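Local structure of Serine/threonine-protein kinase Tel1 (Chaetomium thermophilum, 6SKY) at residues Tyr2466-Gly2471 with Ser2505-Ile2510; Ser2514-Ala2519 with Gly2543-Ser2548; Ile2594-Ala2597 with Arg2603-Lys2606. The protein catalyses the ATP-dependent phosphorylation of serine and threonine residues in proteins and probably acts as a DNA damage sensor that activates checkpoint signalling. All coordinates share one frame; numbering follows the deposited sequence.

How the interactions relate
Helix 2507-2522 ties interactions 1 and 2 together: its first turn packs on helix 2461-2472, and its next turns pack on helix 2541-2552. Both are buried and held by aromatic rings and branched aliphatic groups, with no polar bond between the paired segments. They touch directly, since the Trp2469 ring of interaction 1 lies on Ser2514 of interaction 2. Interaction 3 is of another kind, a hairpin in the kinase sheet held by main-chain hydrogen bonds and only partly buried, with the exposed Lys2604 and the partly exposed Lys2606 at its margin. Phe2546 of interaction 2 rests on Leu2595 of interaction 3 (CZ to CD2, 3.5 Å), joining the helical layer to the sheet.

Interaction 1: Tyr2466-Gly2471 with Ser2505-Ile2510; sequences YHIWTG and SIWPAI
Trp2507 rests the far corner of its indole against the backbone of Trp2469, while Ile2510 lies on the ring of Tyr2466. This is helix-on-helix packing: helix 2461-2472, in the FAT part of the chain, meets the first turn of helix 2507-2522. The fully buried half gathers round one atom, Trp2507 CH2, which stands 4.0 Å from Trp2469 CA and 4.0 Å from Ile2468 CG2. A long, flat tryptophan suits this place because, with CG anti to the backbone N (chi1 170°), its six-membered ring carries across to the other helix. The two indoles meet obliquely, their planes inclined at 56°, with Trp2507 CH2 near the plane of the Trp2469 ring, beside CD1. Ile2468 and Trp2507 both also touch Ala2494, so helix 2483-2497 closes this side, and the polar NE1 of Trp2469 has a weak hydrogen bond to Asp2511.

The Tyr2466 side lies nearer to solvent. The backbones come closest here, the CA atoms of Tyr2466 and Ile2510 being 7.4 Å apart, and the two side chains fill the space between them. Tyr2466, partly exposed, offers a ring face to the buried, branched isoleucine: CG2 of Ile2510 sits 4.2 Å from the ring centroid, a CH-pi contact 15° off the normal, and CD1 of Ile2510 reaches Tyr2466 CE2 at 4.0 Å.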
loop_
_atom_site.group_PDB
_atom_site.type_symbol
_atom_site.label_atom_id
_atom_site.label_comp_id
_atom_site.label_asym_id
_atom_site.label_seq_id
_atom_site.Cartn_x
_atom_site.Cartn_y
_atom_site.Cartn_z
ATOM N N TYR A 2466 19.713 28.222 36.857
ATOM C CA TYR A 2466 19.806 29.392 35.996
ATOM C C TYR A 2466 18.433 29.946 35.656
ATOM O O TYR A 2466 18.273 31.162 35.535
ATOM C CB TYR A 2466 20.572 29.053 34.730
ATOM C CG TYR A 2466 22.055 29.125 34.913
ATOM C CD1 TYR A 2466 22.704 30.340 34.926
ATOM C CD2 TYR A 2466 22.806 27.984 35.078
ATOM C CE1 TYR A 2466 24.052 30.414 35.097
ATOM C CE2 TYR A 2466 24.155 28.050 35.249
ATOM C CZ TYR A 2466 24.774 29.266 35.258
ATOM O OH TYR A 2466 26.130 29.335 35.431
ATOM N N HIS A 2467 17.435 29.080 35.510
ATOM C CA HIS A 2467 16.068 29.551 35.347
ATOM C C HIS A 2467 15.611 30.316 36.570
ATOM O O HIS A 2467 14.967 31.363 36.451
ATOM C CB HIS A 2467 15.131 28.381 35.087
ATOM C CG HIS A 2467 15.333 27.735 33.759
ATOM N ND1 HIS A 2467 15.936 26.507 33.615
ATOM C CD2 HIS A 2467 15.023 28.149 32.512
ATOM C CE1 HIS A 2467 15.983 26.191 32.336
ATOM N NE2 HIS A 2467 15.439 27.173 31.645
ATOM N N ILE A 2468 15.939 29.814 37.758
ATOM C CA ILE A 2468 15.554 30.524 38.973
ATOM C C ILE A 2468 16.255 31.872 39.055
ATOM O O ILE A 2468 15.636 32.886 39.395
ATOM C CB ILE A 2468 15.835 29.661 40.212
ATOM C CG1 ILE A 2468 14.961 28.418 40.179
ATOM C CG2 ILE A 2468 15.584 30.447 41.464
ATOM C CD1 ILE A 2468 13.537 28.695 39.817
ATOM N N TRP A 2469 17.548 31.913 38.741
ATOM C CA TRP A 2469 18.281 33.173 38.794
ATOM C C TRP A 2469 17.691 34.188 37.830
ATOM O O TRP A 2469 17.475 35.348 38.189
ATOM C CB TRP A 2469 19.761 32.947 38.489
ATOM C CG TRP A 2469 20.592 34.144 38.795
ATOM C CD1 TRP A 2469 21.193 34.430 39.970
ATOM C CD2 TRP A 2469 20.892 35.231 37.917
ATOM N NE1 TRP A 2469 21.856 35.623 39.886
ATOM C CE2 TRP A 2469 21.685 36.134 38.630
ATOM C CE3 TRP A 2469 20.570 35.523 36.591
ATOM C CZ2 TRP A 2469 22.160 37.305 38.069
ATOM C CZ3 TRP A 2469 21.040 36.687 36.040
ATOM C CH2 TRP A 2469 21.825 37.560 36.772
ATOM N N THR A 2470 17.425 33.775 36.595
ATOM C CA THR A 2470 16.849 34.695 35.625
ATOM C C THR A 2470 15.471 35.166 36.057
ATOM O O THR A 2470 15.108 36.325 35.842
ATOM C CB THR A 2470 16.777 34.032 34.261
ATOM O OG1 THR A 2470 18.083 33.589 33.891
ATOM C CG2 THR A 2470 16.281 35.006 33.234
ATOM N N GLY A 2471 14.683 34.287 36.670
ATOM C CA GLY A 2471 13.361 34.695 37.101
ATOM C C GLY A 2471 13.393 35.686 38.245
ATOM O O GLY A 2471 12.559 36.587 38.317
ATOM N N SER A 2505 26.342 25.317 48.405
ATOM C CA SER A 2505 27.573 25.784 47.802
ATOM C C SER A 2505 27.463 25.908 46.294
ATOM O O SER A 2505 28.442 26.285 45.644
ATOM C CB SER A 2505 28.720 24.840 48.156
ATOM O OG SER A 2505 28.561 23.596 47.496
ATOM N N ILE A 2506 26.308 25.590 45.720
ATOM C CA ILE A 2506 26.091 25.698 44.288
ATOM C C ILE A 2506 25.278 26.933 43.939
ATOM O O ILE A 2506 25.504 27.552 42.901
ATOM C CB ILE A 2506 25.418 24.427 43.733
ATOM C CG1 ILE A 2506 26.060 23.180 44.323
ATOM C CG2 ILE A 2506 25.536 24.387 42.235
ATOM C CD1 ILE A 2506 25.513 21.906 43.756
ATOM N N TRP A 2507 24.335 27.306 44.781
ATOM C CA TRP A 2507 23.514 28.466 44.471
ATOM C C TRP A 2507 24.301 29.768 44.602
ATOM O O TRP A 2507 24.160 30.643 43.742
ATOM C CB TRP A 2507 22.259 28.496 45.345
ATOM C CG TRP A 2507 21.508 29.777 45.250
ATOM C CD1 TRP A 2507 21.382 30.708 46.216
ATOM C CD2 TRP A 2507 20.795 30.280 44.116
ATOM N NE1 TRP A 2507 20.630 31.761 45.771
ATOM C CE2 TRP A 2507 20.259 31.520 44.479
ATOM C CE3 TRP A 2507 20.561 29.801 42.831
ATOM C CZ2 TRP A 2507 19.504 32.284 43.608
ATOM C CZ3 TRP A 2507 19.813 30.561 41.973
ATOM C CH2 TRP A 2507 19.293 31.788 42.361
ATOM N N PRO A 2508 25.122 29.961 45.645
ATOM C CA PRO A 2508 25.924 31.193 45.688
ATOM C C PRO A 2508 26.924 31.304 44.554
ATOM O O PRO A 2508 27.177 32.413 44.063
ATOM C CB PRO A 2508 26.614 31.101 47.048
ATOM C CG PRO A 2508 25.714 30.286 47.851
ATOM C CD PRO A 2508 25.200 29.249 46.929
ATOM N N ALA A 2509 27.505 30.188 44.123
ATOM C CA ALA A 2509 28.420 30.230 42.990
ATOM C C ALA A 2509 27.712 30.728 41.739
ATOM O O ALA A 2509 28.207 31.623 41.048
ATOM C CB ALA A 2509 29.022 28.852 42.758
ATOM N N ILE A 2510 26.542 30.165 41.441
ATOM C CA ILE A 2510 25.785 30.576 40.264
ATOM C C ILE A 2510 25.341 32.024 40.396
ATOM O O ILE A 2510 25.349 32.783 39.422
ATOM C CB ILE A 2510 24.595 29.625 40.047
ATOM C CG1 ILE A 2510 25.097 28.288 39.520
ATOM C CG2 ILE A 2510 23.580 30.224 39.103
ATOM C CD1 ILE A 2510 24.008 27.340 39.174
#

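Interaction 2: Ser2514-Ala2519 with Gly2543-Ser2548; sequences SRVYHA and GQNFLS
A chi1 of 170° turns the ring of Phe2546 away from its own backbone N and out toward helix 2507-2522, where Val2516 and Tyr2517 receive it. In Val2516 the torsion sets CG1 opposite the carbonyl carbon and leaves CG2 between the backbone N and that carbon; this second methyl does most of the touching. CG2 of Val2516 comes to 3.6 Å from Phe2546 CD1, approaching the ring obliquely, with the two side chains nearly at right angles. The compact, branched valine fits where the main chains draw near, the CA atoms of Val2516 and Phe2546 being 5.3 Å apart.

Tyr2517, next along the helix, takes the outer end of the same ring. Phe2546 points its edge at the tyrosine face in a T-shaped (edge-to-face) pair, centroids 5.3 Å apart and planes at 69°. Phe2546 CE1 leads the approach, 3.8 Å from Tyr2517 CE1, and lies over the rim of the tyrosine ring rather than its centre.

The contact belongs to an antiparallel helix pair beside the kinase sheet: the local axes of 2514-2519 and 2543-2548 run at 155° to each other and come within 9.4 Å. Phenylalanine suits its buried place because it has no polar atom to satisfy, and its ring makes a second edge-to-face pair with Phe2579 of strand 2576-2585. Tyrosine is suited differently: its face packs on Phe2546 while its hydroxyl reaches the sheet and hydrogen-bonds Gln2607 OE1. At the exposed margin Asn2545, a polar residue tolerant of solvent, only brushes Val2516, its ND2 lying 4.5 Å from CG1 of the valine.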
loop_
_atom_site.group_PDB
_atom_site.type_symbol
_atom_site.label_atom_id
_atom_site.label_comp_id
_atom_site.label_asym_id
_atom_site.label_seq_id
_atom_site.Cartn_x
_atom_site.Cartn_y
_atom_site.Cartn_z
ATOM N N SER A 2514 26.863 34.591 37.691
ATOM C CA SER A 2514 25.943 35.214 36.755
ATOM C C SER A 2514 25.991 36.726 36.869
ATOM O O SER A 2514 25.865 37.430 35.862
ATOM C CB SER A 2514 24.535 34.699 36.995
ATOM O OG SER A 2514 24.580 33.330 37.322
ATOM N N ARG A 2515 26.187 37.247 38.082
ATOM C CA ARG A 2515 26.314 38.693 38.225
ATOM C C ARG A 2515 27.504 39.222 37.439
ATOM O O ARG A 2515 27.393 40.220 36.718
ATOM C CB ARG A 2515 26.426 39.070 39.696
ATOM C CG ARG A 2515 25.165 38.807 40.464
ATOM C CD ARG A 2515 25.189 39.468 41.815
ATOM N NE ARG A 2515 23.911 39.311 42.492
ATOM C CZ ARG A 2515 22.842 40.055 42.237
ATOM N NH1 ARG A 2515 21.714 39.847 42.897
ATOM N NH2 ARG A 2515 22.899 41.008 41.320
ATOM N N VAL A 2516 28.651 38.548 37.536
ATOM C CA VAL A 2516 29.807 39.080 36.816
ATOM C C VAL A 2516 29.703 38.826 35.315
ATOM O O VAL A 2516 30.160 39.650 34.517
ATOM C CB VAL A 2516 31.128 38.544 37.390
ATOM C CG1 VAL A 2516 31.196 38.829 38.868
ATOM C CG2 VAL A 2516 31.288 37.081 37.118
ATOM N N TYR A 2517 29.094 37.714 34.892
ATOM C CA TYR A 2517 28.879 37.498 33.461
ATOM C C TYR A 2517 27.983 38.573 32.872
ATOM O O TYR A 2517 28.244 39.082 31.780
ATOM C CB TYR A 2517 28.260 36.127 33.208
ATOM C CG TYR A 2517 29.234 35.054 32.817
ATOM C CD1 TYR A 2517 29.994 35.172 31.682
ATOM C CD2 TYR A 2517 29.369 33.912 33.572
ATOM C CE1 TYR A 2517 30.871 34.197 31.321
ATOM C CE2 TYR A 2517 30.243 32.936 33.217
ATOM C CZ TYR A 2517 30.989 33.083 32.092
ATOM O OH TYR A 2517 31.869 32.103 31.731
ATOM N N HIS A 2518 26.917 38.933 33.581
ATOM C CA HIS A 2518 26.024 39.975 33.096
ATOM C C HIS A 2518 26.711 41.331 33.074
ATOM O O HIS A 2518 26.529 42.112 32.132
ATOM C CB HIS A 2518 24.774 40.012 33.964
ATOM C CG HIS A 2518 23.844 41.130 33.636
ATOM N ND1 HIS A 2518 23.346 41.984 34.593
ATOM C CD2 HIS A 2518 23.316 41.535 32.459
ATOM C CE1 HIS A 2518 22.552 42.868 34.019
ATOM N NE2 HIS A 2518 22.518 42.619 32.724
ATOM N N ALA A 2519 27.500 41.638 34.107
ATOM C CA ALA A 2519 28.234 42.898 34.108
ATOM C C ALA A 2519 29.198 42.966 32.937
ATOM O O ALA A 2519 29.331 44.011 32.296
ATOM C CB ALA A 2519 28.982 43.074 35.424
ATOM N N GLY A 2543 36.647 43.498 33.826
ATOM C CA GLY A 2543 37.423 42.306 33.537
ATOM C C GLY A 2543 38.099 41.723 34.763
ATOM O O GLY A 2543 38.104 40.507 34.963
ATOM N N GLN A 2544 38.674 42.579 35.607
ATOM C CA GLN A 2544 39.388 42.063 36.767
ATOM C C GLN A 2544 38.424 41.563 37.832
ATOM O O GLN A 2544 38.674 40.532 38.469
ATOM C CB GLN A 2544 40.318 43.128 37.337
ATOM C CG GLN A 2544 41.216 42.593 38.429
ATOM C CD GLN A 2544 41.884 41.287 38.039
ATOM O OE1 GLN A 2544 41.652 40.251 38.657
ATOM N NE2 GLN A 2544 42.719 41.334 37.012
ATOM N N ASN A 2545 37.313 42.275 38.040
ATOM C CA ASN A 2545 36.278 41.760 38.928
ATOM C C ASN A 2545 35.766 40.411 38.441
ATOM O O ASN A 2545 35.557 39.490 39.240
ATOM C CB ASN A 2545 35.135 42.764 39.032
ATOM C CG ASN A 2545 34.081 42.337 40.019
ATOM O OD1 ASN A 2545 34.353 41.563 40.932
ATOM N ND2 ASN A 2545 32.866 42.838 39.843
ATOM N N PHE A 2546 35.585 40.273 37.125
ATOM C CA PHE A 2546 35.140 39.016 36.542
ATOM C C PHE A 2546 36.130 37.896 36.820
ATOM O O PHE A 2546 35.746 36.813 37.270
ATOM C CB PHE A 2546 34.937 39.207 35.041
ATOM C CG PHE A 2546 34.717 37.936 34.287
ATOM C CD1 PHE A 2546 33.471 37.355 34.237
ATOM C CD2 PHE A 2546 35.753 37.335 33.609
ATOM C CE1 PHE A 2546 33.268 36.202 33.547
ATOM C CE2 PHE A 2546 35.552 36.177 32.920
ATOM C CZ PHE A 2546 34.306 35.609 32.892
ATOM N N LEU A 2547 37.414 38.140 36.560
ATOM C CA LEU A 2547 38.408 37.087 36.742
ATOM C C LEU A 2547 38.543 36.687 38.204
ATOM O O LEU A 2547 38.648 35.496 38.520
ATOM C CB LEU A 2547 39.752 37.533 36.186
ATOM C CG LEU A 2547 39.880 37.369 34.679
ATOM C CD1 LEU A 2547 41.171 37.969 34.222
ATOM C CD2 LEU A 2547 39.825 35.905 34.326
ATOM N N SER A 2548 38.531 37.662 39.113
ATOM C CA SER A 2548 38.611 37.337 40.532
ATOM C C SER A 2548 37.407 36.519 40.976
ATOM O O SER A 2548 37.557 35.459 41.599
ATOM C CB SER A 2548 38.730 38.618 41.349
ATOM O OG SER A 2548 37.797 39.578 40.896
#

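Interaction 3: Ile2594-Ala2597 with Arg2603-Lys2606; sequences ILTA and RKYK
Ala2597 and Tyr2605 form the hydrogen-bonded pair of an antiparallel beta hairpin that occupies the middle of the main sheet in the kinase domain. Their main chains are joined twice, by Ala2597 N to Tyr2605 O and by Tyr2605 N to Ala2597 O, each 2.9 Å long. Thr2596 and Lys2606 follow as the non-hydrogen-bonded pair, their CA atoms 4.3 Å apart, and the CA of Lys2606 gives a CA-H...O contact to Leu2595 O at 3.3 Å.

On the face with Thr2596, the lysine lies alongside the threonine, both pointing the same way, and Lys2606 CG is 4.0 Å from Thr2596 CG2. A bend at chi3 (57°) then turns the lysine chain so that CE reaches Ile2594 CG2 at 3.6 Å. The aliphatic stem of lysine serves well here, covering branched neighbours while its charged end stays at the partly exposed margin of the hairpin.

Strands 2593-2599 and 2604-2611 are neighbours in the antiparallel sheet of the smaller lobe of the PI3/PI4-kinase fold. On its other edge strand 2593-2599 bonds to 2576-2585, through Ile2594 with Ala2584 and Thr2596 with Ala2580. The second strand continues to Leu2608 and Lys2610 of the nucleotide pocket, and the nearest side-chain atom of Ile2594 is about 6 Å from the bound ATP analogue.

The opposite face carries Ala2597 and Tyr2605. Small alanine fits its buried site, whereas the tyrosine side chain touches Pro2557, Leu2560 and Pro2574 in neighbouring loops, with its CD2 3.7 Å from Ala2597 O.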
loop_
_atom_site.group_PDB
_atom_site.type_symbol
_atom_site.label_atom_id
_atom_site.label_comp_id
_atom_site.label_asym_id
_atom_site.label_seq_id
_atom_site.Cartn_x
_atom_site.Cartn_y
_atom_site.Cartn_z
ATOM N N ILE A 2594 34.138 37.185 22.791
ATOM C CA ILE A 2594 34.296 35.742 22.725
ATOM C C ILE A 2594 35.328 35.354 23.772
ATOM O O ILE A 2594 36.533 35.488 23.558
ATOM C CB ILE A 2594 34.703 35.268 21.327
ATOM C CG1 ILE A 2594 33.633 35.621 20.304
ATOM C CG2 ILE A 2594 34.888 33.779 21.316
ATOM C CD1 ILE A 2594 33.870 36.900 19.577
ATOM N N LEU A 2595 34.858 34.864 24.903
ATOM C CA LEU A 2595 35.729 34.382 25.959
ATOM C C LEU A 2595 36.088 32.929 25.721
ATOM O O LEU A 2595 35.388 32.202 25.025
ATOM C CB LEU A 2595 35.054 34.512 27.317
ATOM C CG LEU A 2595 35.190 35.801 28.110
ATOM C CD1 LEU A 2595 34.742 36.994 27.310
ATOM C CD2 LEU A 2595 34.360 35.664 29.348
ATOM N N THR A 2596 37.192 32.507 26.318
ATOM C CA THR A 2596 37.590 31.109 26.320
ATOM C C THR A 2596 37.833 30.686 27.755
ATOM O O THR A 2596 38.450 31.420 28.526
ATOM C CB THR A 2596 38.852 30.873 25.490
ATOM O OG1 THR A 2596 38.720 31.521 24.223
ATOM C CG2 THR A 2596 39.063 29.396 25.260
ATOM N N ALA A 2597 37.335 29.516 28.121
ATOM C CA ALA A 2597 37.505 28.987 29.460
ATOM C C ALA A 2597 38.202 27.645 29.366
ATOM O O ALA A 2597 37.780 26.778 28.600
ATOM C CB ALA A 2597 36.162 28.840 30.170
ATOM N N ARG A 2603 39.957 21.038 28.541
ATOM C CA ARG A 2603 39.341 21.373 27.268
ATOM C C ARG A 2603 38.980 22.849 27.243
ATOM O O ARG A 2603 38.810 23.485 28.283
ATOM C CB ARG A 2603 38.096 20.524 27.018
ATOM C CG ARG A 2603 38.385 19.053 26.944
ATOM C CD ARG A 2603 37.153 18.246 26.603
ATOM N NE ARG A 2603 37.335 16.858 27.013
ATOM C CZ ARG A 2603 36.499 15.867 26.729
ATOM N NH1 ARG A 2603 36.765 14.642 27.154
ATOM N NH2 ARG A 2603 35.406 16.096 26.017
ATOM N N LYS A 2604 38.863 23.391 26.041
ATOM C CA LYS A 2604 38.588 24.805 25.853
ATOM C C LYS A 2604 37.127 24.991 25.474
ATOM O O LYS A 2604 36.677 24.471 24.451
ATOM C CB LYS A 2604 39.498 25.395 24.784
ATOM C CG LYS A 2604 40.966 25.248 25.091
ATOM C CD LYS A 2604 41.797 26.043 24.114
ATOM C CE LYS A 2604 43.269 25.967 24.450
ATOM N NZ LYS A 2604 44.062 26.876 23.584
ATOM N N TYR A 2605 36.396 25.730 26.297
ATOM C CA TYR A 2605 34.999 26.056 26.059
ATOM C C TYR A 2605 34.929 27.529 25.711
ATOM O O TYR A 2605 35.147 28.381 26.573
ATOM C CB TYR A 2605 34.152 25.756 27.287
ATOM C CG TYR A 2605 34.318 24.369 27.837
ATOM C CD1 TYR A 2605 33.612 23.309 27.311
ATOM C CD2 TYR A 2605 35.165 24.123 28.895
ATOM C CE1 TYR A 2605 33.755 22.046 27.812
ATOM C CE2 TYR A 2605 35.311 22.865 29.405
ATOM C CZ TYR A 2605 34.606 21.829 28.858
ATOM O OH TYR A 2605 34.748 20.563 29.359
ATOM N N LYS A 2606 34.647 27.836 24.460
ATOM C CA LYS A 2606 34.491 29.225 24.074
ATOM C C LYS A 2606 33.043 29.656 24.246
ATOM O O LYS A 2606 32.124 28.839 24.276
ATOM C CB LYS A 2606 34.946 29.437 22.638
ATOM C CG LYS A 2606 36.321 28.902 22.363
ATOM C CD LYS A 2606 36.776 29.294 20.987
ATOM C CE LYS A 2606 36.751 30.795 20.826
ATOM N NZ LYS A 2606 37.213 31.226 19.480
#